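Local coordinates for BLUF domain-containing protein (Acinetobacter baumannii, PDB 6W6Z) that binds a flavin nucleotide and probably acts as a blue-light photoreceptor of the BLUF family, linked to control of biofilm formation and iron uptake, at residues A[5-10]-A[74-79]; A[46-51]-A[114-119]. One frame throughout, in Å; residues are numbered along the deposited sequence.

Interaction 1: residues A[5-10]-A[74-79]. With FMN (flavin mononucleotide), chain B.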
loop_
_atom_site.group_PDB
_atom_site.type_symbol
_atom_site.label_atom_id
_atom_site.label_comp_id
_atom_site.label_asym_id
_atom_site.label_seq_id
_atom_site.Cartn_x
_atom_site.Cartn_y
_atom_site.Cartn_z
ATOM N N LEU A 5 -5.858 1.596 8.371
ATOM C CA LEU A 5 -6.642 2.269 7.299
ATOM C C LEU A 5 -6.236 1.612 5.991
ATOM O O LEU A 5 -5.016 1.530 5.722
ATOM C CB LEU A 5 -6.352 3.775 7.280
ATOM C CG LEU A 5 -7.187 4.595 6.286
ATOM C CD1 LEU A 5 -7.404 6.024 6.793
ATOM C CD2 LEU A 5 -6.580 4.599 4.888
ATOM N N CYS A 6 -7.213 1.201 5.192
ATOM C CA CYS A 6 -6.973 0.500 3.910
ATOM C C CYS A 6 -7.676 1.281 2.811
ATOM O O CYS A 6 -8.832 1.712 3.016
ATOM C CB CYS A 6 -7.467 -0.952 3.914
ATOM S SG CYS A 6 -6.702 -1.982 5.204
ATOM N N TYR A 7 -7.034 1.390 1.663
ATOM C CA TYR A 7 -7.650 1.996 0.474
ATOM C C TYR A 7 -7.051 1.354 -0.759
ATOM O O TYR A 7 -5.974 0.732 -0.745
ATOM C CB TYR A 7 -7.498 3.523 0.508
ATOM C CG TYR A 7 -6.108 3.946 0.125
ATOM C CD1 TYR A 7 -5.766 4.109 -1.210
ATOM C CD2 TYR A 7 -5.111 4.066 1.083
ATOM C CE1 TYR A 7 -4.464 4.423 -1.577
ATOM C CE2 TYR A 7 -3.812 4.409 0.723
ATOM C CZ TYR A 7 -3.487 4.569 -0.614
ATOM O OH TYR A 7 -2.201 4.836 -0.976
ATOM N N ALA A 8 -7.759 1.526 -1.864
ATOM C CA ALA A 8 -7.227 1.126 -3.164
ATOM C C ALA A 8 -7.327 2.340 -4.096
ATOM O O ALA A 8 -8.116 3.296 -3.819
ATOM C CB ALA A 8 -7.945 -0.110 -3.677
ATOM N N SER A 9 -6.481 2.372 -5.110
ATOM C CA SER A 9 -6.377 3.530 -6.045
ATOM C C SER A 9 -5.956 3.034 -7.428
ATOM O O SER A 9 -5.439 1.914 -7.546
ATOM C CB SER A 9 -5.397 4.572 -5.552
ATOM O OG SER A 9 -4.075 4.056 -5.597
ATOM N N GLN A 10 -6.199 3.858 -8.437
ATOM C CA GLN A 10 -5.715 3.610 -9.817
ATOM C C GLN A 10 -4.380 4.333 -9.994
ATOM O O GLN A 10 -4.222 5.529 -9.605
ATOM C CB GLN A 10 -6.761 4.078 -10.826
ATOM C CG GLN A 10 -6.439 3.617 -12.237
ATOM C CD GLN A 10 -6.660 2.137 -12.454
ATOM O OE1 GLN A 10 -7.273 1.462 -11.644
ATOM N NE2 GLN A 10 -6.191 1.618 -13.576
ATOM N N TYR A 74 -4.975 8.184 -8.550
ATOM C CA TYR A 74 -6.294 8.864 -8.615
ATOM C C TYR A 74 -7.394 7.836 -8.383
ATOM O O TYR A 74 -7.081 6.623 -8.248
ATOM C CB TYR A 74 -6.481 9.588 -9.956
ATOM C CG TYR A 74 -6.635 8.656 -11.136
ATOM C CD1 TYR A 74 -5.553 8.023 -11.729
ATOM C CD2 TYR A 74 -7.878 8.456 -11.697
ATOM C CE1 TYR A 74 -5.728 7.157 -12.797
ATOM C CE2 TYR A 74 -8.060 7.639 -12.787
ATOM C CZ TYR A 74 -6.991 6.955 -13.321
ATOM O OH TYR A 74 -7.248 6.140 -14.389
ATOM N N ASN A 75 -8.658 8.289 -8.299
ATOM C CA ASN A 75 -9.792 7.353 -8.096
ATOM C C ASN A 75 -9.567 6.595 -6.772
ATOM O O ASN A 75 -9.688 5.381 -6.745
ATOM C CB ASN A 75 -9.888 6.352 -9.258
ATOM C CG ASN A 75 -11.233 5.660 -9.378
ATOM O OD1 ASN A 75 -12.139 6.207 -9.991
ATOM N ND2 ASN A 75 -11.364 4.447 -8.840
ATOM N N ILE A 76 -9.267 7.297 -5.694
ATOM C CA ILE A 76 -8.964 6.637 -4.389
ATOM C C ILE A 76 -10.287 6.057 -3.872
ATOM O O ILE A 76 -11.247 6.807 -3.771
ATOM C CB ILE A 76 -8.279 7.591 -3.381
ATOM C CG1 ILE A 76 -6.792 7.849 -3.649
ATOM C CG2 ILE A 76 -8.408 7.062 -1.957
ATOM C CD1 ILE A 76 -6.445 8.614 -4.892
ATOM N N LYS A 77 -10.310 4.772 -3.541
ATOM C CA LYS A 77 -11.439 4.063 -2.899
ATOM C C LYS A 77 -11.065 3.686 -1.459
ATOM O O LYS A 77 -10.392 2.644 -1.228
ATOM C CB LYS A 77 -11.796 2.839 -3.741
ATOM C CG LYS A 77 -12.940 1.993 -3.206
ATOM C CD LYS A 77 -13.193 0.760 -4.065
ATOM C CE LYS A 77 -14.442 0.021 -3.653
ATOM N NZ LYS A 77 -14.395 -1.391 -4.096
ATOM N N TRP A 78 -11.542 4.482 -0.503
ATOM C CA TRP A 78 -11.349 4.239 0.947
ATOM C C TRP A 78 -12.152 3.005 1.359
ATOM O O TRP A 78 -13.390 3.002 1.187
ATOM C CB TRP A 78 -11.748 5.496 1.716
ATOM C CG TRP A 78 -11.529 5.462 3.192
ATOM C CD1 TRP A 78 -10.843 4.546 3.918
ATOM C CD2 TRP A 78 -11.917 6.492 4.110
ATOM N NE1 TRP A 78 -10.819 4.897 5.235
ATOM C CE2 TRP A 78 -11.464 6.100 5.384
ATOM C CE3 TRP A 78 -12.619 7.694 3.972
ATOM C CZ2 TRP A 78 -11.703 6.877 6.518
ATOM C CZ3 TRP A 78 -12.843 8.466 5.089
ATOM C CH2 TRP A 78 -12.398 8.053 6.348
ATOM N N LEU A 79 -11.487 1.965 1.853
ATOM C CA LEU A 79 -12.175 0.701 2.168
ATOM C C LEU A 79 -12.608 0.698 3.625
ATOM O O LEU A 79 -13.777 0.381 3.901
ATOM C CB LEU A 79 -11.253 -0.464 1.841
ATOM C CG LEU A 79 -11.093 -0.662 0.344
ATOM C CD1 LEU A 79 -9.932 -1.612 0.040
ATOM C CD2 LEU A 79 -12.400 -1.185 -0.231
HETATM N N1 FMN B . 4.076 8.788 1.857
HETATM C C2 FMN B . 4.375 8.396 3.108
HETATM O O2 FMN B . 4.972 9.233 3.858
HETATM N N3 FMN B . 3.947 7.219 3.611
HETATM C C4 FMN B . 3.264 6.322 2.882
HETATM O O4 FMN B . 2.904 5.234 3.324
HETATM C C4A FMN B . 2.961 6.653 1.496
HETATM N N5 FMN B . 2.314 5.838 0.688
HETATM C C5A FMN B . 2.018 6.267 -0.564
HETATM C C6 FMN B . 1.347 5.395 -1.392
HETATM C C7 FMN B . 0.985 5.781 -2.671
HETATM C C7M FMN B . 0.271 4.778 -3.523
HETATM C C8 FMN B . 1.441 7.063 -3.236
HETATM C C8M FMN B . 1.059 7.404 -4.669
HETATM C C9 FMN B . 2.111 7.936 -2.396
HETATM C C9A FMN B . 2.443 7.555 -1.102
HETATM N N10 FMN B . 3.174 8.381 -0.255
HETATM C C10 FMN B . 3.413 7.962 1.038
HETATM C "C1'" FMN B . 3.695 9.725 -0.675
HETATM C "C2'" FMN B . 2.870 10.929 -0.277
HETATM O "O2'" FMN B . 1.714 10.992 -1.127
HETATM C "C3'" FMN B . 3.749 12.191 -0.479
HETATM O "O3'" FMN B . 4.425 12.168 -1.741
HETATM C "C4'" FMN B . 4.874 12.311 0.530
HETATM O "O4'" FMN B . 4.335 12.229 1.869
HETATM C "C5'" FMN B . 5.599 13.671 0.378
HETATM O "O5'" FMN B . 4.746 14.808 0.634
HETATM P P FMN B . 5.282 16.365 0.631
HETATM O O1P FMN B . 5.003 16.821 -0.789
HETATM O O2P FMN B . 4.412 16.990 1.708
HETATM O O3P FMN B . 6.765 16.343 0.955
#
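Tyr7 and Trp78 sit across from each other as a non-hydrogen-bonded pair of antiparallel strands, 5-10 in the first strand of the BLUF sheet and 74-79 in an edge strand. Tyr7 can be traced outward from CB, which rests against Lys77 O; from Tyr7 CB to Trp78 CA is 3.9 Å. With CG wedged between the backbone N and the carbonyl carbon (chi1 77°), the ring swings away from 74-79, toward strand 48-54; CD1 brushes Ile76 CG2 at 4.0 Å. At the tip, OH lies 3.5 Å from FMN C7M and hydrogen-bonds to Gln51, so this side chain runs from the strand pair to the flavin.

Around it the backbones zip up through five hydrogen bonds. Lys77 N to Ala8 O is the shortest at 2.7 Å, and Ala8 N returns a bond to Lys77 O from above that carbonyl's plane. The register then slips by one residue at a beta bulge: Gln10 pairs with Tyr74, with Ser9 facing Asn75 and Ile76. Here Gln10 CB sits over one face of the Tyr74 ring, 4.0 Å from its centroid, a CH-pi contact. Both side chains run the same way and both reach Glu13, Gln10 through NE2 and Tyr74 through OH.

At the other end Trp78 presents its edge to Cys6 O, with CD1 at 3.6 Å, while Leu5 crosses the indole at about a right angle, its CG 3.8 Å from NE1, which hydrogen-bonds to Thr81. Main-chain bonding thus fixes the strand that carries Tyr7, and the phenol's polar bond is spent on the flavin-binding glutamine.

Interaction 2: residues A[46-51]-A[114-119]. With FMN (flavin mononucleotide), chain B.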
loop_
_atom_site.group_PDB
_atom_site.type_symbol
_atom_site.label_atom_id
_atom_site.label_comp_id
_atom_site.label_asym_id
_atom_site.label_seq_id
_atom_site.Cartn_x
_atom_site.Cartn_y
_atom_site.Cartn_z
ATOM N N ASP A 46 -1.421 -4.471 -12.037
ATOM C CA ASP A 46 -2.473 -4.132 -13.022
ATOM C C ASP A 46 -2.848 -2.637 -12.912
ATOM O O ASP A 46 -4.058 -2.294 -12.915
ATOM C CB ASP A 46 -3.660 -5.085 -12.806
ATOM C CG ASP A 46 -3.414 -6.482 -13.340
ATOM O OD1 ASP A 46 -2.268 -6.760 -13.655
ATOM O OD2 ASP A 46 -4.391 -7.276 -13.472
ATOM N N ASN A 47 -1.853 -1.755 -12.880
ATOM C CA ASN A 47 -2.005 -0.266 -12.873
ATOM C C ASN A 47 -2.850 0.192 -11.687
ATOM O O ASN A 47 -3.577 1.189 -11.841
ATOM C CB ASN A 47 -2.627 0.265 -14.171
ATOM C CG ASN A 47 -1.659 0.198 -15.338
ATOM O OD1 ASN A 47 -0.445 0.342 -15.158
ATOM N ND2 ASN A 47 -2.176 -0.029 -16.536
ATOM N N ALA A 48 -2.728 -0.445 -10.527
ATOM C CA ALA A 48 -3.520 -0.045 -9.344
ATOM C C ALA A 48 -2.762 -0.381 -8.072
ATOM O O ALA A 48 -1.864 -1.245 -8.115
ATOM C CB ALA A 48 -4.879 -0.717 -9.385
ATOM N N PHE A 49 -3.108 0.321 -7.002
ATOM C CA PHE A 49 -2.509 0.125 -5.660
ATOM C C PHE A 49 -3.553 -0.344 -4.658
ATOM O O PHE A 49 -4.731 -0.025 -4.707
ATOM C CB PHE A 49 -1.915 1.434 -5.160
ATOM C CG PHE A 49 -0.794 2.002 -5.963
ATOM C CD1 PHE A 49 0.504 1.485 -5.838
ATOM C CD2 PHE A 49 -1.000 3.098 -6.798
ATOM C CE1 PHE A 49 1.557 2.069 -6.522
ATOM C CE2 PHE A 49 0.058 3.639 -7.517
ATOM C CZ PHE A 49 1.341 3.133 -7.362
ATOM N N PHE A 50 -3.056 -1.001 -3.634
ATOM C CA PHE A 50 -3.789 -1.254 -2.390
ATOM C C PHE A 50 -2.812 -0.877 -1.299
ATOM O O PHE A 50 -1.644 -1.256 -1.451
ATOM C CB PHE A 50 -4.259 -2.701 -2.258
ATOM C CG PHE A 50 -4.754 -3.007 -0.859
ATOM C CD1 PHE A 50 -3.871 -3.281 0.184
ATOM C CD2 PHE A 50 -6.100 -2.883 -0.559
ATOM C CE1 PHE A 50 -4.333 -3.501 1.473
ATOM C CE2 PHE A 50 -6.568 -3.128 0.733
ATOM C CZ PHE A 50 -5.685 -3.403 1.751
ATOM N N GLN A 51 -3.228 -0.075 -0.332
ATOM C CA GLN A 51 -2.322 0.219 0.786
ATOM C C GLN A 51 -3.043 0.029 2.105
ATOM O O GLN A 51 -4.232 0.398 2.240
ATOM C CB GLN A 51 -1.729 1.616 0.664
ATOM C CG GLN A 51 -0.592 1.832 1.633
ATOM C CD GLN A 51 0.093 3.163 1.468
ATOM O OE1 GLN A 51 -0.552 4.177 1.182
ATOM N NE2 GLN A 51 1.418 3.157 1.600
ATOM N N THR A 114 -8.937 -9.884 -13.444
ATOM C CA THR A 114 -7.782 -8.968 -13.247
ATOM C C THR A 114 -7.398 -8.968 -11.771
ATOM O O THR A 114 -8.127 -9.487 -10.957
ATOM C CB THR A 114 -8.056 -7.563 -13.790
ATOM O OG1 THR A 114 -9.098 -6.947 -13.021
ATOM C CG2 THR A 114 -8.433 -7.588 -15.256
ATOM N N PHE A 115 -6.233 -8.440 -11.451
ATOM C CA PHE A 115 -5.667 -8.467 -10.086
ATOM C C PHE A 115 -5.651 -7.046 -9.520
ATOM O O PHE A 115 -4.837 -6.713 -8.627
ATOM C CB PHE A 115 -4.319 -9.149 -10.254
ATOM C CG PHE A 115 -4.473 -10.416 -11.043
ATOM C CD1 PHE A 115 -5.090 -11.506 -10.447
ATOM C CD2 PHE A 115 -4.099 -10.497 -12.373
ATOM C CE1 PHE A 115 -5.257 -12.690 -11.145
ATOM C CE2 PHE A 115 -4.285 -11.669 -13.072
ATOM C CZ PHE A 115 -4.873 -12.761 -12.456
ATOM N N ASN A 116 -6.560 -6.244 -10.026
ATOM C CA ASN A 116 -6.722 -4.822 -9.638
ATOM C C ASN A 116 -7.429 -4.805 -8.292
ATOM O O ASN A 116 -8.557 -5.263 -8.169
ATOM C CB ASN A 116 -7.485 -4.054 -10.714
ATOM C CG ASN A 116 -7.647 -2.574 -10.439
ATOM O OD1 ASN A 116 -7.804 -2.144 -9.291
ATOM N ND2 ASN A 116 -7.610 -1.792 -11.509
ATOM N N PRO A 117 -6.776 -4.274 -7.238
ATOM C CA PRO A 117 -7.370 -4.274 -5.914
ATOM C C PRO A 117 -8.602 -3.371 -5.762
ATOM O O PRO A 117 -9.312 -3.509 -4.798
ATOM C CB PRO A 117 -6.243 -3.820 -4.965
ATOM C CG PRO A 117 -5.176 -3.247 -5.855
ATOM C CD PRO A 117 -5.429 -3.706 -7.271
ATOM N N LEU A 118 -8.910 -2.510 -6.738
ATOM C CA LEU A 118 -10.191 -1.763 -6.691
ATOM C C LEU A 118 -11.388 -2.730 -6.723
ATOM O O LEU A 118 -12.491 -2.277 -6.354
ATOM C CB LEU A 118 -10.236 -0.762 -7.848
ATOM C CG LEU A 118 -9.346 0.462 -7.669
ATOM C CD1 LEU A 118 -9.148 1.198 -8.989
ATOM C CD2 LEU A 118 -9.932 1.387 -6.632
ATOM N N LEU A 119 -11.200 -3.980 -7.169
ATOM C CA LEU A 119 -12.255 -5.029 -7.208
ATOM C C LEU A 119 -12.496 -5.616 -5.810
ATOM O O LEU A 119 -13.443 -6.404 -5.690
ATOM C CB LEU A 119 -11.806 -6.178 -8.120
ATOM C CG LEU A 119 -11.517 -5.834 -9.579
ATOM C CD1 LEU A 119 -10.788 -6.988 -10.252
ATOM C CD2 LEU A 119 -12.791 -5.498 -10.320
HETATM N N1 FMN B . 4.076 8.788 1.857
HETATM C C2 FMN B . 4.375 8.396 3.108
HETATM O O2 FMN B . 4.972 9.233 3.858
HETATM N N3 FMN B . 3.947 7.219 3.611
HETATM C C4 FMN B . 3.264 6.322 2.882
HETATM O O4 FMN B . 2.904 5.234 3.324
HETATM C C4A FMN B . 2.961 6.653 1.496
HETATM N N5 FMN B . 2.314 5.838 0.688
HETATM C C5A FMN B . 2.018 6.267 -0.564
HETATM C C6 FMN B . 1.347 5.395 -1.392
HETATM C C7 FMN B . 0.985 5.781 -2.671
HETATM C C7M FMN B . 0.271 4.778 -3.523
HETATM C C8 FMN B . 1.441 7.063 -3.236
HETATM C C8M FMN B . 1.059 7.404 -4.669
HETATM C C9 FMN B . 2.111 7.936 -2.396
HETATM C C9A FMN B . 2.443 7.555 -1.102
HETATM N N10 FMN B . 3.174 8.381 -0.255
HETATM C C10 FMN B . 3.413 7.962 1.038
HETATM C "C1'" FMN B . 3.695 9.725 -0.675
HETATM C "C2'" FMN B . 2.870 10.929 -0.277
HETATM O "O2'" FMN B . 1.714 10.992 -1.127
HETATM C "C3'" FMN B . 3.749 12.191 -0.479
HETATM O "O3'" FMN B . 4.425 12.168 -1.741
HETATM C "C4'" FMN B . 4.874 12.311 0.530
HETATM O "O4'" FMN B . 4.335 12.229 1.869
HETATM C "C5'" FMN B . 5.599 13.671 0.378
HETATM O "O5'" FMN B . 4.746 14.808 0.634
HETATM P P FMN B . 5.282 16.365 0.631
HETATM O O1P FMN B . 5.003 16.821 -0.789
HETATM O O2P FMN B . 4.412 16.990 1.708
HETATM O O3P FMN B . 6.765 16.343 0.955
#
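Oxygen OD2 of Asp46 does the touching against Phe115: it takes the backbone N-H of Phe115 at 3.0 Å in an almost straight bond (170°), with the donor above the carboxylate plane, and it also lies 3.4 Å from Phe115 CD2. The two side chains approach obliquely, the carboxylate and ring planes turned 58° from one another. The second oxygen, OD1, is in a salt bridge with Arg99, so the carboxylate is gripped at both ends and probably stays ionised.

Two residues on, where strand 48-54 begins, Ala48 CB points at the amide of Asn116, 3.3 Å from OD1. That amide has its own work: with CG anti to the backbone N (chi1 -177°), OD1 reaches forward to accept Leu118 N at 2.8 Å, an Asx turn leading into the 3-10 segment 117-119, while ND2 bonds to Gln10. In this way the loop after the helix 101-109 is laid over the start of strand 48-54 of the BLUF sheet, on the side away from the flavin.

Pro117 fills the next place. Its CD meets Ala48 CB, its CG lies against Phe49 O at 3.4 Å, and its CB touches Phe50 CB at 3.5 Å. Phe49 points the other way and sets its ring face under the flavin methyl C7M, which sits 3.8 Å above the centre, while Gln51 NE2 donates to FMN N5 at 3.0 Å and more weakly to O4.

How the interactions relate
From the N terminus the chain enters strand 2-11, runs through helix 18-36 and strands 39-45 and 48-54, then helix 57-67, before residues 74-79 return to pair with 5-10; interaction 1 closes that loop of 63 residues. Interaction 2 opens inside it, at 46-51, and closes only when the loop 114-119 comes back past strand 95-98 and helix 101-109. The two therefore cross rather than nest. Strands 2-11 and 48-54 are neighbours in the sheet, joined where Ser9 meets Phe49, so interaction 1 adds an edge strand, interaction 2 the loop between helices 101-109 and 125-134, and both reach the flavin.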